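Local atomic coordinates of 4-alpha-glucanotransferase (Aquifex aeolicus, PDB entry 1TZ7), a protein that belongs to the amylomaltase or disproportionating-enzyme (D-enzyme) family of 4-alpha-glucanotransferases and is built round an eight-stranded parallel beta/alpha barrel. Residues A24-H29 against L50-E55; L60-P65 against F452-M457; K211-A216 against I221-D226. All blocks are in the same frame, centred on the assembly; numbering follows the deposited sequence.

Interaction 1: A24-H29 against L50-E55; sequences AGILLH and LDFLKE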
loop_
_atom_site.group_PDB
_atom_site.type_symbol
_atom_site.label_atom_id
_atom_site.label_comp_id
_atom_site.label_asym_id
_atom_site.label_seq_id
_atom_site.Cartn_x
_atom_site.Cartn_y
_atom_site.Cartn_z
ATOM N N ALA A 24 -0.474 -17.625 8.447
ATOM C CA ALA A 24 -1.719 -17.020 8.001
ATOM C C ALA A 24 -1.740 -15.543 8.383
ATOM O O ALA A 24 -1.100 -15.137 9.340
ATOM C CB ALA A 24 -2.899 -17.739 8.617
ATOM N N GLY A 25 -2.483 -14.748 7.633
ATOM C CA GLY A 25 -2.583 -13.331 7.913
ATOM C C GLY A 25 -3.880 -12.730 7.453
ATOM O O GLY A 25 -4.691 -13.391 6.803
ATOM N N ILE A 26 -4.081 -11.463 7.796
ATOM C CA ILE A 26 -5.241 -10.727 7.360
ATOM C C ILE A 26 -4.808 -9.505 6.559
ATOM O O ILE A 26 -3.859 -8.819 6.927
ATOM C CB ILE A 26 -6.099 -10.300 8.582
ATOM C CG1 ILE A 26 -6.752 -11.534 9.226
ATOM C CG2 ILE A 26 -7.173 -9.285 8.157
ATOM C CD1 ILE A 26 -7.611 -11.221 10.436
ATOM N N LEU A 27 -5.507 -9.251 5.452
ATOM C CA LEU A 27 -5.326 -8.025 4.689
ATOM C C LEU A 27 -6.327 -6.969 5.173
ATOM O O LEU A 27 -7.538 -7.116 4.999
ATOM C CB LEU A 27 -5.503 -8.302 3.186
ATOM C CG LEU A 27 -5.617 -7.091 2.240
ATOM C CD1 LEU A 27 -4.462 -6.142 2.419
ATOM C CD2 LEU A 27 -5.703 -7.569 0.789
ATOM N N LEU A 28 -5.805 -5.920 5.791
ATOM C CA LEU A 28 -6.633 -4.856 6.351
ATOM C C LEU A 28 -5.842 -3.557 6.402
ATOM O O LEU A 28 -4.844 -3.460 7.105
ATOM C CB LEU A 28 -7.096 -5.230 7.765
ATOM C CG LEU A 28 -7.944 -4.173 8.485
ATOM C CD1 LEU A 28 -9.340 -4.103 7.875
ATOM C CD2 LEU A 28 -8.024 -4.475 9.975
ATOM N N HIS A 29 -6.291 -2.563 5.654
ATOM C CA HIS A 29 -5.651 -1.253 5.657
ATOM C C HIS A 29 -5.989 -0.495 6.926
ATOM O O HIS A 29 -7.069 -0.668 7.504
ATOM C CB HIS A 29 -6.102 -0.455 4.448
ATOM C CG HIS A 29 -5.283 0.772 4.179
ATOM N ND1 HIS A 29 -3.910 0.745 4.060
ATOM C CD2 HIS A 29 -5.651 2.059 3.975
ATOM C CE1 HIS A 29 -3.471 1.966 3.803
ATOM N NE2 HIS A 29 -4.507 2.780 3.749
ATOM N N LEU A 50 -4.275 -6.093 16.456
ATOM C CA LEU A 50 -3.086 -6.920 16.661
ATOM C C LEU A 50 -3.325 -7.981 17.746
ATOM O O LEU A 50 -2.877 -9.112 17.613
ATOM C CB LEU A 50 -1.879 -6.048 17.030
ATOM C CG LEU A 50 -1.313 -5.168 15.904
ATOM C CD1 LEU A 50 -0.133 -4.353 16.411
ATOM C CD2 LEU A 50 -0.901 -6.007 14.696
ATOM N N ASP A 51 -4.042 -7.601 18.814
ATOM C CA ASP A 51 -4.414 -8.551 19.883
ATOM C C ASP A 51 -5.272 -9.669 19.327
ATOM O O ASP A 51 -5.143 -10.806 19.729
ATOM C CB ASP A 51 -5.192 -7.841 21.001
ATOM C CG ASP A 51 -4.313 -6.980 21.874
ATOM O OD1 ASP A 51 -3.075 -7.116 21.808
ATOM O OD2 ASP A 51 -4.778 -6.137 22.668
ATOM N N PHE A 52 -6.162 -9.319 18.402
ATOM C CA PHE A 52 -7.035 -10.291 17.750
ATOM C C PHE A 52 -6.222 -11.251 16.841
ATOM O O PHE A 52 -6.435 -12.464 16.864
ATOM C CB PHE A 52 -8.116 -9.553 16.940
ATOM C CG PHE A 52 -8.923 -10.444 16.034
ATOM C CD1 PHE A 52 -8.692 -10.452 14.663
ATOM C CD2 PHE A 52 -9.924 -11.255 16.546
ATOM C CE1 PHE A 52 -9.437 -11.262 13.824
ATOM C CE2 PHE A 52 -10.674 -12.069 15.706
ATOM C CZ PHE A 52 -10.426 -12.071 14.344
ATOM N N LEU A 53 -5.297 -10.692 16.058
ATOM C CA LEU A 53 -4.335 -11.500 15.275
ATOM C C LEU A 53 -3.669 -12.534 16.178
ATOM O O LEU A 53 -3.698 -13.725 15.903
ATOM C CB LEU A 53 -3.239 -10.603 14.665
ATOM C CG LEU A 53 -3.489 -9.874 13.331
ATOM C CD1 LEU A 53 -3.365 -10.806 12.157
ATOM C CD2 LEU A 53 -4.783 -9.238 13.322
ATOM N N LYS A 54 -3.063 -12.052 17.254
ATOM C CA LYS A 54 -2.298 -12.898 18.166
ATOM C C LYS A 54 -3.170 -13.999 18.770
ATOM O O LYS A 54 -2.783 -15.167 18.788
ATOM C CB LYS A 54 -1.682 -12.043 19.281
ATOM C CG LYS A 54 -0.799 -12.827 20.275
ATOM C CD LYS A 54 0.291 -13.617 19.559
ATOM C CE LYS A 54 1.364 -14.084 20.525
ATOM N NZ LYS A 54 0.836 -15.076 21.491
ATOM N N GLU A 55 -4.347 -13.619 19.263
ATOM C CA GLU A 55 -5.245 -14.565 19.933
ATOM C C GLU A 55 -5.682 -15.683 18.978
ATOM O O GLU A 55 -5.800 -16.838 19.379
ATOM C CB GLU A 55 -6.484 -13.835 20.490
ATOM C CG GLU A 55 -6.776 -14.138 21.956
ATOM C CD GLU A 55 -7.367 -15.524 22.165
ATOM O OE1 GLU A 55 -7.825 -16.133 21.184
ATOM O OE2 GLU A 55 -7.375 -16.000 23.310
#
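Ile26 reaches from its strand to the helix with the tip of its longer branch: CD1 comes to 3.8 Å from CE1 of Phe52. The methyl arrives at the rim of the ring, close to the ring plane, and the two side chains cross at about a right angle. Full extension of that branch explains the reach, because CD1 stands anti to CA (chi2 180°) and is carried to the ring edge. Phe52 answers with its ring swung anti to the backbone N (chi1 170°). Leu53, one residue on along the helix, fits less closely; its CD1 stops 4.5 Å from the backbone N of Ile26.

The segments are the first strand and first helix of the parallel beta/alpha barrel, and with strand 60-62 they make a beta-alpha-beta unit. Strand 23-27 sits between its neighbours in the sheet, Gly25 bonding through the backbone to Ala453 and Ile455, and Ile26 to Leu60 and Gln62. The side chain of Ile26 points to helix 44-56, into the layer between barrel wall and helices, where Phe58, Met457 and Leu460 also touch it. Phe52 also meets Tyr487 edge-to-face.

On its other side the helix is more open to solvent. Lys54 and Glu55 are exposed, and Asp51 is partly so. None of the three touches the strand; Glu55 pairs with Lys491 in a salt bridge, while Asp51 OD1 hydrogen-bonds to the hydroxyl of Tyr215 on helix 192-218.

Interaction 2: L60-P65 against F452-M457; sequences LWQVLP and FAIIQM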
loop_
_atom_site.group_PDB
_atom_site.type_symbol
_atom_site.label_atom_id
_atom_site.label_comp_id
_atom_site.label_asym_id
_atom_site.label_seq_id
_atom_site.Cartn_x
_atom_site.Cartn_y
_atom_site.Cartn_z
ATOM N N LEU A 60 0.642 -12.717 10.257
ATOM C CA LEU A 60 0.856 -11.722 9.198
ATOM C C LEU A 60 -0.245 -10.676 9.181
ATOM O O LEU A 60 -1.411 -10.988 9.379
ATOM C CB LEU A 60 0.934 -12.400 7.823
ATOM C CG LEU A 60 2.051 -13.419 7.622
ATOM C CD1 LEU A 60 1.793 -14.235 6.372
ATOM C CD2 LEU A 60 3.397 -12.728 7.545
ATOM N N TRP A 61 0.148 -9.432 8.935
ATOM C CA TRP A 61 -0.783 -8.348 8.712
ATOM C C TRP A 61 -0.364 -7.584 7.460
ATOM O O TRP A 61 0.740 -7.049 7.396
ATOM C CB TRP A 61 -0.782 -7.405 9.920
ATOM C CG TRP A 61 -1.642 -6.191 9.748
ATOM C CD1 TRP A 61 -2.758 -6.074 8.960
ATOM C CD2 TRP A 61 -1.465 -4.920 10.378
ATOM N NE1 TRP A 61 -3.283 -4.807 9.064
ATOM C CE2 TRP A 61 -2.509 -4.076 9.930
ATOM C CE3 TRP A 61 -0.526 -4.400 11.286
ATOM C CZ2 TRP A 61 -2.636 -2.748 10.353
ATOM C CZ3 TRP A 61 -0.657 -3.081 11.704
ATOM C CH2 TRP A 61 -1.704 -2.272 11.236
ATOM N N GLN A 62 -1.242 -7.538 6.462
ATOM C CA GLN A 62 -0.955 -6.784 5.243
ATOM C C GLN A 62 -1.731 -5.484 5.199
ATOM O O GLN A 62 -2.950 -5.466 5.357
ATOM C CB GLN A 62 -1.246 -7.612 3.987
ATOM C CG GLN A 62 -0.753 -6.926 2.691
ATOM C CD GLN A 62 -0.778 -7.836 1.467
ATOM O OE1 GLN A 62 -1.080 -7.385 0.366
ATOM N NE2 GLN A 62 -0.455 -9.096 1.657
ATOM N N VAL A 63 -1.007 -4.393 4.984
ATOM C CA VAL A 63 -1.603 -3.088 4.819
ATOM C C VAL A 63 -1.364 -2.595 3.398
ATOM O O VAL A 63 -0.562 -3.164 2.661
ATOM C CB VAL A 63 -1.000 -2.060 5.823
ATOM C CG1 VAL A 63 -1.433 -2.382 7.245
ATOM C CG2 VAL A 63 0.537 -2.026 5.718
ATOM N N LEU A 64 -2.069 -1.536 3.019
ATOM C CA LEU A 64 -1.778 -0.829 1.773
ATOM C C LEU A 64 -0.717 0.250 2.058
ATOM O O LEU A 64 -0.323 0.441 3.212
ATOM C CB LEU A 64 -3.060 -0.206 1.199
ATOM C CG LEU A 64 -4.311 -1.108 1.238
ATOM C CD1 LEU A 64 -5.537 -0.350 0.791
ATOM C CD2 LEU A 64 -4.105 -2.353 0.380
ATOM N N PRO A 65 -0.245 0.943 1.021
ATOM C CA PRO A 65 0.763 1.992 1.207
ATOM C C PRO A 65 0.321 3.040 2.223
ATOM O O PRO A 65 -0.853 3.398 2.274
ATOM C CB PRO A 65 0.896 2.606 -0.193
ATOM C CG PRO A 65 0.469 1.526 -1.118
ATOM C CD PRO A 65 -0.621 0.789 -0.397
ATOM N N PHE A 452 2.467 -18.483 2.841
ATOM C CA PHE A 452 1.622 -17.415 3.434
ATOM C C PHE A 452 0.199 -17.503 2.875
ATOM O O PHE A 452 0.003 -17.443 1.668
ATOM C CB PHE A 452 2.183 -16.018 3.108
ATOM C CG PHE A 452 3.586 -15.756 3.650
ATOM C CD1 PHE A 452 4.171 -16.596 4.587
ATOM C CD2 PHE A 452 4.306 -14.650 3.213
ATOM C CE1 PHE A 452 5.449 -16.333 5.066
ATOM C CE2 PHE A 452 5.579 -14.396 3.695
ATOM C CZ PHE A 452 6.143 -15.235 4.616
ATOM N N ALA A 453 -0.781 -17.636 3.766
ATOM C CA ALA A 453 -2.188 -17.565 3.392
ATOM C C ALA A 453 -2.805 -16.313 3.993
ATOM O O ALA A 453 -2.753 -16.115 5.200
ATOM C CB ALA A 453 -2.913 -18.782 3.874
ATOM N N ILE A 454 -3.387 -15.467 3.146
ATOM C CA ILE A 454 -3.918 -14.178 3.591
ATOM C C ILE A 454 -5.399 -14.075 3.283
ATOM O O ILE A 454 -5.820 -14.269 2.145
ATOM C CB ILE A 454 -3.154 -13.014 2.915
ATOM C CG1 ILE A 454 -1.642 -13.127 3.189
ATOM C CG2 ILE A 454 -3.696 -11.653 3.405
ATOM C CD1 ILE A 454 -1.204 -12.521 4.496
ATOM N N ILE A 455 -6.187 -13.776 4.311
ATOM C CA ILE A 455 -7.625 -13.555 4.161
ATOM C C ILE A 455 -7.907 -12.055 4.194
ATOM O O ILE A 455 -7.519 -11.378 5.131
ATOM C CB ILE A 455 -8.386 -14.241 5.324
ATOM C CG1 ILE A 455 -7.974 -15.716 5.445
ATOM C CG2 ILE A 455 -9.889 -14.124 5.127
ATOM C CD1 ILE A 455 -8.332 -16.338 6.777
ATOM N N GLN A 456 -8.596 -11.540 3.176
ATOM C CA GLN A 456 -9.095 -10.170 3.246
ATOM C C GLN A 456 -10.152 -10.072 4.340
ATOM O O GLN A 456 -10.994 -10.951 4.476
ATOM C CB GLN A 456 -9.673 -9.701 1.894
ATOM C CG GLN A 456 -9.631 -8.169 1.735
ATOM C CD GLN A 456 -10.240 -7.661 0.426
ATOM O OE1 GLN A 456 -10.165 -6.465 0.131
ATOM N NE2 GLN A 456 -10.839 -8.557 -0.348
ATOM N N MET A 457 -10.093 -9.001 5.121
ATOM C CA MET A 457 -10.934 -8.876 6.310
ATOM C C MET A 457 -12.409 -9.005 5.944
ATOM O O MET A 457 -13.176 -9.615 6.673
ATOM C CB MET A 457 -10.680 -7.537 7.009
ATOM C CG MET A 457 -11.413 -7.385 8.336
ATOM S SD MET A 457 -10.825 -8.557 9.586
ATOM C CE MET A 457 -11.549 -7.865 11.055
#
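Leu60 and Phe452 both place CG beside the backbone N and anti to the carbonyl carbon (chi1 -61° in each), which brings a leucine methyl over one face of the aromatic ring. CD1 of Leu60 does the touching, at 3.6 Å from CG of Phe452. Measured to the ring centroid, the same methyl of Leu60 stands 4.0 Å away and 28° off the normal to the Phe452 ring, a CH-pi contact displaced toward the CB end. The leucine and the phenylalanine cross at about a right angle.

Ile454 closes in from farther along its strand. Its CD1 is 3.9 Å from Leu60 CD1 and 4.0 Å from Leu60 CB, so one terminal methyl packs against both ends of the leucine. Next to this patch the amide of Gln62 lies more loosely, NE2 standing 4.5 Å from CG1 of Ile454. Gln62 is buried, and its NE2 is satisfied by a hydrogen bond to the hydroxyl of Tyr400.

The two strands are not bonded to each other. Strand 23-27 runs between them in the sheet and keeps the axes of their short segments 8.4 Å apart, its Leu23 and Leu27 filling in beside Leu60, Gln62, Phe452 and Ile454. The 51° between the axes reflects the twist of the sheet. Trp61 points away from strand 452-456, its NE1 bonding to the carbonyl O of Leu28. On the inner side Phe452 also meets Phe302 edge-to-face, a residue of the fourth strand. Inward-pointing side chains from strands that are not neighbours, meeting inside a closed and twisted parallel sheet, are the mark of the core of a beta/alpha (TIM) barrel.

Interaction 3: K211-A216 against I221-D226; sequences KLRRYA and ISIVGD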
loop_
_atom_site.group_PDB
_atom_site.type_symbol
_atom_site.label_atom_id
_atom_site.label_comp_id
_atom_site.label_asym_id
_atom_site.label_seq_id
_atom_site.Cartn_x
_atom_site.Cartn_y
_atom_site.Cartn_z
ATOM N N LYS A 211 5.848 2.436 17.533
ATOM C CA LYS A 211 5.241 1.839 18.720
ATOM C C LYS A 211 4.328 0.668 18.346
ATOM O O LYS A 211 4.329 -0.363 19.005
ATOM C CB LYS A 211 4.437 2.901 19.489
ATOM C CG LYS A 211 4.295 2.624 20.974
ATOM C CD LYS A 211 3.445 3.698 21.669
ATOM C CE LYS A 211 4.271 4.937 22.026
ATOM N NZ LYS A 211 4.185 5.992 20.977
ATOM N N LEU A 212 3.551 0.842 17.287
ATOM C CA LEU A 212 2.632 -0.191 16.842
ATOM C C LEU A 212 3.407 -1.388 16.288
ATOM O O LEU A 212 3.034 -2.539 16.508
ATOM C CB LEU A 212 1.693 0.359 15.772
ATOM C CG LEU A 212 0.611 -0.606 15.272
ATOM C CD1 LEU A 212 -0.398 -0.906 16.367
ATOM C CD2 LEU A 212 -0.085 -0.034 14.046
ATOM N N ARG A 213 4.484 -1.101 15.573
ATOM C CA ARG A 213 5.303 -2.140 14.969
ATOM C C ARG A 213 5.992 -3.006 16.037
ATOM O O ARG A 213 6.090 -4.223 15.890
ATOM C CB ARG A 213 6.355 -1.523 14.057
ATOM C CG ARG A 213 7.383 -2.504 13.619
ATOM C CD ARG A 213 8.348 -2.000 12.597
ATOM N NE ARG A 213 9.332 -3.024 12.312
ATOM C CZ ARG A 213 9.100 -4.101 11.578
ATOM N NH1 ARG A 213 10.059 -4.993 11.401
ATOM N NH2 ARG A 213 7.907 -4.288 11.008
ATOM N N ARG A 214 6.463 -2.372 17.096
ATOM C CA ARG A 214 7.080 -3.097 18.205
ATOM C C ARG A 214 6.068 -4.025 18.864
ATOM O O ARG A 214 6.374 -5.169 19.179
ATOM C CB ARG A 214 7.642 -2.118 19.240
ATOM C CG ARG A 214 8.218 -2.796 20.479
ATOM C CD ARG A 214 8.829 -1.840 21.489
ATOM N NE ARG A 214 9.183 -2.524 22.730
ATOM C CZ ARG A 214 9.711 -1.925 23.794
ATOM N NH1 ARG A 214 9.999 -2.635 24.881
ATOM N NH2 ARG A 214 9.953 -0.618 23.776
ATOM N N TYR A 215 4.863 -3.520 19.070
ATOM C CA TYR A 215 3.788 -4.305 19.641
ATOM C C TYR A 215 3.531 -5.556 18.771
ATOM O O TYR A 215 3.403 -6.662 19.281
ATOM C CB TYR A 215 2.527 -3.446 19.738
ATOM C CG TYR A 215 1.462 -3.984 20.654
ATOM C CD1 TYR A 215 0.437 -4.782 20.160
ATOM C CD2 TYR A 215 1.462 -3.677 22.015
ATOM C CE1 TYR A 215 -0.551 -5.275 20.991
ATOM C CE2 TYR A 215 0.475 -4.163 22.856
ATOM C CZ TYR A 215 -0.534 -4.965 22.333
ATOM O OH TYR A 215 -1.527 -5.458 23.155
ATOM N N ALA A 216 3.473 -5.359 17.460
ATOM C CA ALA A 216 3.243 -6.459 16.523
ATOM C C ALA A 216 4.396 -7.475 16.566
ATOM O O ALA A 216 4.170 -8.677 16.652
ATOM C CB ALA A 216 3.074 -5.921 15.127
ATOM N N ILE A 221 4.113 -11.096 14.922
ATOM C CA ILE A 221 3.380 -10.665 13.744
ATOM C C ILE A 221 4.300 -9.870 12.828
ATOM O O ILE A 221 4.879 -8.854 13.240
ATOM C CB ILE A 221 2.157 -9.813 14.149
ATOM C CG1 ILE A 221 1.158 -10.666 14.944
ATOM C CG2 ILE A 221 1.470 -9.229 12.909
ATOM C CD1 ILE A 221 0.190 -9.858 15.763
ATOM N N SER A 222 4.440 -10.340 11.582
ATOM C CA SER A 222 5.194 -9.623 10.563
ATOM C C SER A 222 4.241 -8.792 9.718
ATOM O O SER A 222 3.145 -9.243 9.377
ATOM C CB SER A 222 5.956 -10.610 9.661
ATOM O OG SER A 222 6.931 -11.327 10.382
ATOM N N ILE A 223 4.657 -7.582 9.379
ATOM C CA ILE A 223 3.816 -6.683 8.633
ATOM C C ILE A 223 4.231 -6.647 7.177
ATOM O O ILE A 223 5.391 -6.377 6.849
ATOM C CB ILE A 223 3.848 -5.258 9.247
ATOM C CG1 ILE A 223 3.514 -5.322 10.744
ATOM C CG2 ILE A 223 2.849 -4.352 8.521
ATOM C CD1 ILE A 223 3.693 -3.996 11.487
ATOM N N VAL A 224 3.274 -6.933 6.304
ATOM C CA VAL A 224 3.473 -6.825 4.880
ATOM C C VAL A 224 3.026 -5.444 4.406
ATOM O O VAL A 224 1.848 -5.114 4.452
ATOM C CB VAL A 224 2.676 -7.914 4.122
ATOM C CG1 VAL A 224 2.935 -7.830 2.628
ATOM C CG2 VAL A 224 3.027 -9.302 4.658
ATOM N N GLY A 225 3.981 -4.645 3.967
ATOM C CA GLY A 225 3.696 -3.356 3.399
ATOM C C GLY A 225 3.709 -3.401 1.896
ATOM O O GLY A 225 3.999 -4.429 1.299
ATOM N N ASP A 226 3.396 -2.275 1.285
ATOM C CA ASP A 226 3.062 -2.232 -0.123
ATOM C C ASP A 226 3.815 -1.090 -0.794
ATOM O O ASP A 226 3.686 0.068 -0.394
ATOM C CB ASP A 226 1.557 -2.037 -0.291
ATOM C CG ASP A 226 1.072 -2.395 -1.682
ATOM O OD1 ASP A 226 -0.113 -2.787 -1.815
ATOM O OD2 ASP A 226 1.795 -2.315 -2.702
#
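Helix 192-218 turns into strand 222-227 here, the short helix-to-strand connection of a parallel beta/alpha barrel, and Ala216 meets Ile221 and Ile223 just across that turn. The backbone closes it: Ile221 N donates to Ala216 O at 3.0 Å, with an N-H...O angle of 156°. The donor sits well above the carbonyl plane, 39° out of it. CB of Ile221 lies against the same oxygen, at 3.4 Å from Ala216 O.

Ala216 contributes a single methyl, and both isoleucines close on it. Its CB is 4.1 Å from CB of Ile221 and 4.2 Å from CD1 of Ile223. Ile223 makes its contact with the very end of its longer branch, which reaches across to the helix. Arg213, one turn earlier, is extended as far as NE, and the turn about CD-NE (chi4 75°) swings the guanidinium off that line. Its NH2 comes obliquely to CD1 of Ile223, at 4.3 Å.

The charged end has its main partner elsewhere, in a salt bridge from NH1 to Asp301 OD2, while OD1 of the same residue takes the backbone N-H of Ile223. Beyond the turn, Ile221 packs on Leu53 of helix 44-56. The join thus combines one backbone hydrogen bond with apolar packing of the alanine methyl against two isoleucines. Through its two oxygens one carboxylate, that of Asp301, links helix and strand, and it would probably help balance the charge of Arg213 at the margin of this buried patch.

Interactions 1 and 3 lie outside the barrel wall, where helices pack on strands, whereas interaction 2 lies inside, where strands face each other. The touching residues are buried in all three except Arg213, which is partly exposed. Strand 60-62, part of interaction 2, lies between strand 23-27 of interaction 1 and strand 222-227 of interaction 3 and bonds to both; strand 452-456 flanks 23-27 on its other side. The helices of interactions 1 and 3 also meet, through Leu50 with Leu212. Interactions 1 and 2 are essentially apolar, with no hydrogen bond across either, and differ in using a ring edge and a ring face; interaction 3 adds a backbone hydrogen bond.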